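PDB 4J32: putative cytoplasmic protein from Salmonella enterica subsp. enterica serovar Typhimurium, which is the type VI secretion effector Tae4, probably a papain-like NlpC/P60 cysteine amidase that cleaves peptidoglycan and is inhibited by the immunity protein Tai4. Local coordinates for residues S117-K122 with G168-L173; K123-V128 with V140-G145. One frame throughout, in Å; residues are numbered along the deposited sequence.

Contact 1: residues S117-K122 with G168-L173; sequences SDFIGK and GTLWIL
F119 lays one rim of its ring along strand 164-172, its CD1 and CE1 beside the CB of L170 and its CZ next to the backbone of G168. The approach is edge-on: L170 CB sits near the ring plane, 4.0 Å from F119 CD1, and F119 CZ comes to 3.7 Å from the carbonyl carbon of G168, whose O also lies in that plane. G168 has no side chain, and F119 CZ lies directly against its backbone. With its CG anti to the carbonyl carbon (chi1 -64°), F119 reaches toward the strand from the end of the 3-10 segment; its side chain and that of L170 run past one another, pointing opposite ways. Further along, K122 rests its CB 3.7 Å from CD2 of L170, while its extended chain carries CD to within 4.1 Å of I172 CD1 before the amine leads away from the strand. No hydrogen bond crosses this interface, so its roughly 255 Å² of buried surface is made by packing alone. Between F119 and K122 the chain reverses in a type II beta turn, with G121 at the position where positive phi favours glycine. L109 and V111 of strand 109-112 also touch the phenyl ring. What results is a crossover connection: the loop joining the parallel strands 109-112 and 124-131 passes over strand 164-172, which lies between them in the sheet.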
loop_
_atom_site.group_PDB
_atom_site.type_symbol
_atom_site.label_atom_id
_atom_site.label_comp_id
_atom_site.label_asym_id
_atom_site.label_seq_id
_atom_site.Cartn_x
_atom_site.Cartn_y
_atom_site.Cartn_z
ATOM N N SER A 117 3.240 16.170 36.873
ATOM C CA SER A 117 3.372 16.764 38.202
ATOM C C SER A 117 2.013 17.090 38.861
ATOM O O SER A 117 1.907 17.087 40.089
ATOM C CB SER A 117 4.299 17.976 38.166
ATOM O OG SER A 117 3.724 19.079 37.489
ATOM N N ASP A 118 0.983 17.322 38.040
ATOM C CA ASP A 118 -0.379 17.634 38.526
ATOM C C ASP A 118 -1.024 16.446 39.251
ATOM O O ASP A 118 -1.990 16.614 40.001
ATOM C CB ASP A 118 -1.284 18.050 37.365
ATOM C CG ASP A 118 -0.851 19.352 36.715
ATOM O OD1 ASP A 118 -0.370 20.272 37.414
ATOM O OD2 ASP A 118 -1.019 19.467 35.491
ATOM N N PHE A 119 -0.487 15.249 39.032
ATOM C CA PHE A 119 -1.101 14.030 39.558
ATOM C C PHE A 119 -0.304 13.412 40.683
ATOM O O PHE A 119 -0.657 12.348 41.199
ATOM C CB PHE A 119 -1.374 13.027 38.424
ATOM C CG PHE A 119 -2.367 13.527 37.430
ATOM C CD1 PHE A 119 -3.733 13.293 37.605
ATOM C CD2 PHE A 119 -1.945 14.292 36.338
ATOM C CE1 PHE A 119 -4.660 13.793 36.684
ATOM C CE2 PHE A 119 -2.864 14.807 35.420
ATOM C CZ PHE A 119 -4.226 14.557 35.596
ATOM N N ILE A 120 0.766 14.094 41.082
ATOM C CA ILE A 120 1.629 13.595 42.156
ATOM C C ILE A 120 0.833 13.367 43.446
ATOM O O ILE A 120 -0.043 14.160 43.788
ATOM C CB ILE A 120 2.843 14.541 42.375
ATOM C CG1 ILE A 120 3.868 14.357 41.246
ATOM C CG2 ILE A 120 3.519 14.306 43.733
ATOM C CD1 ILE A 120 5.023 15.416 41.287
ATOM N N GLY A 121 1.097 12.256 44.133
ATOM C CA GLY A 121 0.518 12.048 45.455
ATOM C C GLY A 121 -0.835 11.362 45.492
ATOM O O GLY A 121 -1.367 11.085 46.579
ATOM N N LYS A 122 -1.409 11.108 44.318
ATOM C CA LYS A 122 -2.679 10.408 44.229
ATOM C C LYS A 122 -2.514 9.254 43.267
ATOM O O LYS A 122 -1.688 9.319 42.354
ATOM C CB LYS A 122 -3.789 11.336 43.747
ATOM C CG LYS A 122 -4.129 12.394 44.816
ATOM C CD LYS A 122 -5.149 13.379 44.348
ATOM C CE LYS A 122 -5.500 14.294 45.519
ATOM N NZ LYS A 122 -6.481 15.312 45.111
ATOM N N GLY A 168 -6.595 15.678 31.499
ATOM C CA GLY A 168 -6.245 14.481 32.262
ATOM C C GLY A 168 -7.240 14.286 33.386
ATOM O O GLY A 168 -7.593 15.245 34.065
ATOM N N THR A 169 -7.670 13.041 33.584
ATOM C CA THR A 169 -8.719 12.701 34.541
ATOM C C THR A 169 -8.234 11.516 35.370
ATOM O O THR A 169 -7.744 10.526 34.816
ATOM C CB THR A 169 -10.013 12.301 33.780
ATOM O OG1 THR A 169 -10.426 13.387 32.949
ATOM C CG2 THR A 169 -11.172 11.923 34.735
ATOM N N LEU A 170 -8.371 11.623 36.690
ATOM C CA LEU A 170 -7.992 10.544 37.584
ATOM C C LEU A 170 -9.192 10.077 38.423
ATOM O O LEU A 170 -9.917 10.894 39.016
ATOM C CB LEU A 170 -6.829 10.992 38.490
ATOM C CG LEU A 170 -6.259 9.923 39.456
ATOM C CD1 LEU A 170 -5.354 8.918 38.747
ATOM C CD2 LEU A 170 -5.516 10.593 40.615
ATOM N N TRP A 171 -9.411 8.756 38.434
ATOM C CA TRP A 171 -10.301 8.133 39.427
ATOM C C TRP A 171 -9.406 7.445 40.446
ATOM O O TRP A 171 -8.674 6.526 40.099
ATOM C CB TRP A 171 -11.193 7.065 38.775
ATOM C CG TRP A 171 -12.341 7.628 37.966
ATOM C CD1 TRP A 171 -13.544 8.035 38.440
ATOM C CD2 TRP A 171 -12.376 7.828 36.551
ATOM N NE1 TRP A 171 -14.335 8.499 37.404
ATOM C CE2 TRP A 171 -13.647 8.358 36.231
ATOM C CE3 TRP A 171 -11.463 7.603 35.527
ATOM C CZ2 TRP A 171 -14.024 8.682 34.919
ATOM C CZ3 TRP A 171 -11.839 7.923 34.209
ATOM C CH2 TRP A 171 -13.113 8.454 33.926
ATOM N N ILE A 172 -9.460 7.905 41.691
ATOM C CA ILE A 172 -8.619 7.322 42.745
ATOM C C ILE A 172 -9.044 5.885 43.040
ATOM O O ILE A 172 -10.255 5.587 43.165
ATOM C CB ILE A 172 -8.668 8.198 44.035
ATOM C CG1 ILE A 172 -7.964 9.547 43.779
ATOM C CG2 ILE A 172 -8.088 7.465 45.235
ATOM C CD1 ILE A 172 -8.077 10.534 44.943
ATOM N N LEU A 173 -8.060 4.998 43.147
ATOM C CA LEU A 173 -8.298 3.631 43.620
ATOM C C LEU A 173 -7.800 3.481 45.053
ATOM O O LEU A 173 -6.697 3.927 45.367
ATOM C CB LEU A 173 -7.637 2.593 42.680
ATOM C CG LEU A 173 -8.123 2.523 41.211
ATOM C CD1 LEU A 173 -7.384 1.376 40.479
ATOM C CD2 LEU A 173 -9.634 2.306 41.121
#

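Contact 2: residues K123-V128 with V140-G145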
loop_
_atom_site.group_PDB
_atom_site.type_symbol
_atom_site.label_atom_id
_atom_site.label_comp_id
_atom_site.label_asym_id
_atom_site.label_seq_id
_atom_site.Cartn_x
_atom_site.Cartn_y
_atom_site.Cartn_z
ATOM N N LYS A 123 -3.310 8.206 43.456
ATOM C CA LYS A 123 -3.135 6.990 42.641
ATOM C C LYS A 123 -4.457 6.388 42.176
ATOM O O LYS A 123 -5.472 6.476 42.885
ATOM C CB LYS A 123 -2.292 5.955 43.393
ATOM C CG LYS A 123 -2.917 5.388 44.669
ATOM C CD LYS A 123 -1.933 4.519 45.436
ATOM C CE LYS A 123 -2.610 3.859 46.655
ATOM N NZ LYS A 123 -3.032 4.844 47.705
ATOM N N GLY A 124 -4.453 5.806 40.978
ATOM C CA GLY A 124 -5.645 5.140 40.453
ATOM C C GLY A 124 -5.649 5.036 38.948
ATOM O O GLY A 124 -4.606 4.827 38.347
ATOM N N ILE A 125 -6.824 5.161 38.340
ATOM C CA ILE A 125 -6.933 5.012 36.899
ATOM C C ILE A 125 -6.851 6.407 36.270
ATOM O O ILE A 125 -7.607 7.306 36.656
ATOM C CB ILE A 125 -8.275 4.344 36.516
ATOM C CG1 ILE A 125 -8.381 2.934 37.128
ATOM C CG2 ILE A 125 -8.445 4.322 34.984
ATOM C CD1 ILE A 125 -9.787 2.344 37.041
ATOM N N ILE A 126 -5.941 6.578 35.314
ATOM C CA ILE A 126 -5.756 7.865 34.650
ATOM C C ILE A 126 -6.138 7.800 33.163
ATOM O O ILE A 126 -5.812 6.839 32.456
ATOM C CB ILE A 126 -4.308 8.421 34.846
ATOM C CG1 ILE A 126 -4.209 9.891 34.398
ATOM C CG2 ILE A 126 -3.257 7.542 34.142
ATOM C CD1 ILE A 126 -3.127 10.654 35.128
ATOM N N VAL A 127 -6.848 8.826 32.708
ATOM C CA VAL A 127 -7.141 9.000 31.297
ATOM C C VAL A 127 -6.532 10.314 30.870
ATOM O O VAL A 127 -6.681 11.319 31.567
ATOM C CB VAL A 127 -8.684 9.034 31.020
ATOM C CG1 VAL A 127 -8.993 9.468 29.569
ATOM C CG2 VAL A 127 -9.296 7.657 31.310
ATOM N N VAL A 128 -5.815 10.304 29.741
ATOM C CA VAL A 128 -5.354 11.536 29.124
ATOM C C VAL A 128 -5.888 11.584 27.692
ATOM O O VAL A 128 -5.734 10.616 26.938
ATOM C CB VAL A 128 -3.806 11.640 29.153
ATOM C CG1 VAL A 128 -3.340 12.986 28.642
ATOM C CG2 VAL A 128 -3.258 11.377 30.571
ATOM N N VAL A 140 -5.378 5.350 28.348
ATOM C CA VAL A 140 -5.943 4.988 29.658
ATOM C C VAL A 140 -4.967 4.018 30.297
ATOM O O VAL A 140 -4.572 3.027 29.662
ATOM C CB VAL A 140 -7.281 4.197 29.567
ATOM C CG1 VAL A 140 -8.001 4.186 30.944
ATOM C CG2 VAL A 140 -8.185 4.704 28.473
ATOM N N THR A 141 -4.571 4.294 31.538
ATOM C CA THR A 141 -3.615 3.417 32.233
ATOM C C THR A 141 -3.747 3.580 33.762
ATOM O O THR A 141 -4.655 4.265 34.230
ATOM C CB THR A 141 -2.149 3.642 31.739
ATOM O OG1 THR A 141 -1.296 2.581 32.207
ATOM C CG2 THR A 141 -1.617 4.978 32.164
ATOM N N LEU A 142 -2.864 2.930 34.519
ATOM C CA LEU A 142 -2.818 3.142 35.961
ATOM C C LEU A 142 -1.677 4.080 36.300
ATOM O O LEU A 142 -0.704 4.201 35.547
ATOM C CB LEU A 142 -2.637 1.814 36.719
ATOM C CG LEU A 142 -3.709 0.752 36.444
ATOM C CD1 LEU A 142 -3.379 -0.446 37.289
ATOM C CD2 LEU A 142 -5.094 1.267 36.792
ATOM N N TRP A 143 -1.825 4.748 37.435
ATOM C CA TRP A 143 -0.897 5.763 37.898
ATOM C C TRP A 143 -0.718 5.551 39.391
ATOM O O TRP A 143 -1.711 5.465 40.137
ATOM C CB TRP A 143 -1.493 7.157 37.575
ATOM C CG TRP A 143 -0.814 8.317 38.234
ATOM C CD1 TRP A 143 -1.234 8.986 39.358
ATOM C CD2 TRP A 143 0.401 8.954 37.820
ATOM N NE1 TRP A 143 -0.353 10.012 39.655
ATOM C CE2 TRP A 143 0.653 10.011 38.727
ATOM C CE3 TRP A 143 1.289 8.751 36.753
ATOM C CZ2 TRP A 143 1.769 10.849 38.611
ATOM C CZ3 TRP A 143 2.396 9.584 36.640
ATOM C CH2 TRP A 143 2.619 10.622 37.561
ATOM N N ASN A 144 0.532 5.457 39.846
ATOM C CA ASN A 144 0.760 5.171 41.268
ATOM C C ASN A 144 1.177 6.385 42.104
ATOM O O ASN A 144 1.697 6.227 43.222
ATOM C CB ASN A 144 1.775 4.026 41.432
ATOM C CG ASN A 144 3.194 4.464 41.115
ATOM O OD1 ASN A 144 3.420 5.592 40.659
ATOM N ND2 ASN A 144 4.157 3.576 41.352
ATOM N N GLY A 145 0.954 7.589 41.572
ATOM C CA GLY A 145 1.400 8.826 42.221
ATOM C C GLY A 145 2.723 9.370 41.696
ATOM O O GLY A 145 3.072 10.522 41.951
#
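I126 and T141 project together from one face of the strand pair, with their CG2 methyls 3.6 Å apart. Each methyl is set between its own backbone N and carbonyl carbon; in I126 this leaves CG1 anti to the N (chi1 -168°), and CG2 also reaches CB of W143 at 3.9 Å. In T141 the same choice sends OG1 away from I126, where it has weak hydrogen bonds to S149 and D150. On the other face, V127 and V140 run alongside each other, CG2 of V127 being 3.7 Å from CG1 of V140 in one of the two conformers of V140, and I125 puts CG1 3.7 Å from CD2 of L142. These two strands form a beta hairpin whose second strand, 138-143, is an outermost strand of the antiparallel sheet within this chain, and helix 93-103 packs on I125 and V127 through L100 and I97. I126 and T141 are a hydrogen-bonded pair, joined by I126 N to T141 O (2.9 Å) and T141 N to I126 O (3.0 Å), both close to straight at 165°. G124 and W143 make the next such pair, with G124 N 2.9 Å from W143 O at a more bent 153°. Beyond them the indole of W143 turns one face to the backbone N of G145, which lies 3.3 Å above the ring plane toward its rim.

Contact 2 is nested within the loop that contact 1 closes, and the two lie about 7 Å apart, centre to centre. Strand 124-131 lies between strands 164-172 and 138-143 in the sheet, so T169 N is hydrogen-bonded to V127 O at 2.8 Å, while L170 CD1 packs 3.5 Å from I125 O. The turn of contact 1 is tied to the hairpin by W143, whose NE1 lies 2.8 Å from F119 O. I126 adds an apolar bridge, touching both F119 and L170. A bound 2-ethoxyethanol, probably from the crystallisation liquor, draws on both contacts: its pocket combines I120 and G121 of 117-122 with G145 of 140-145 and the following S146.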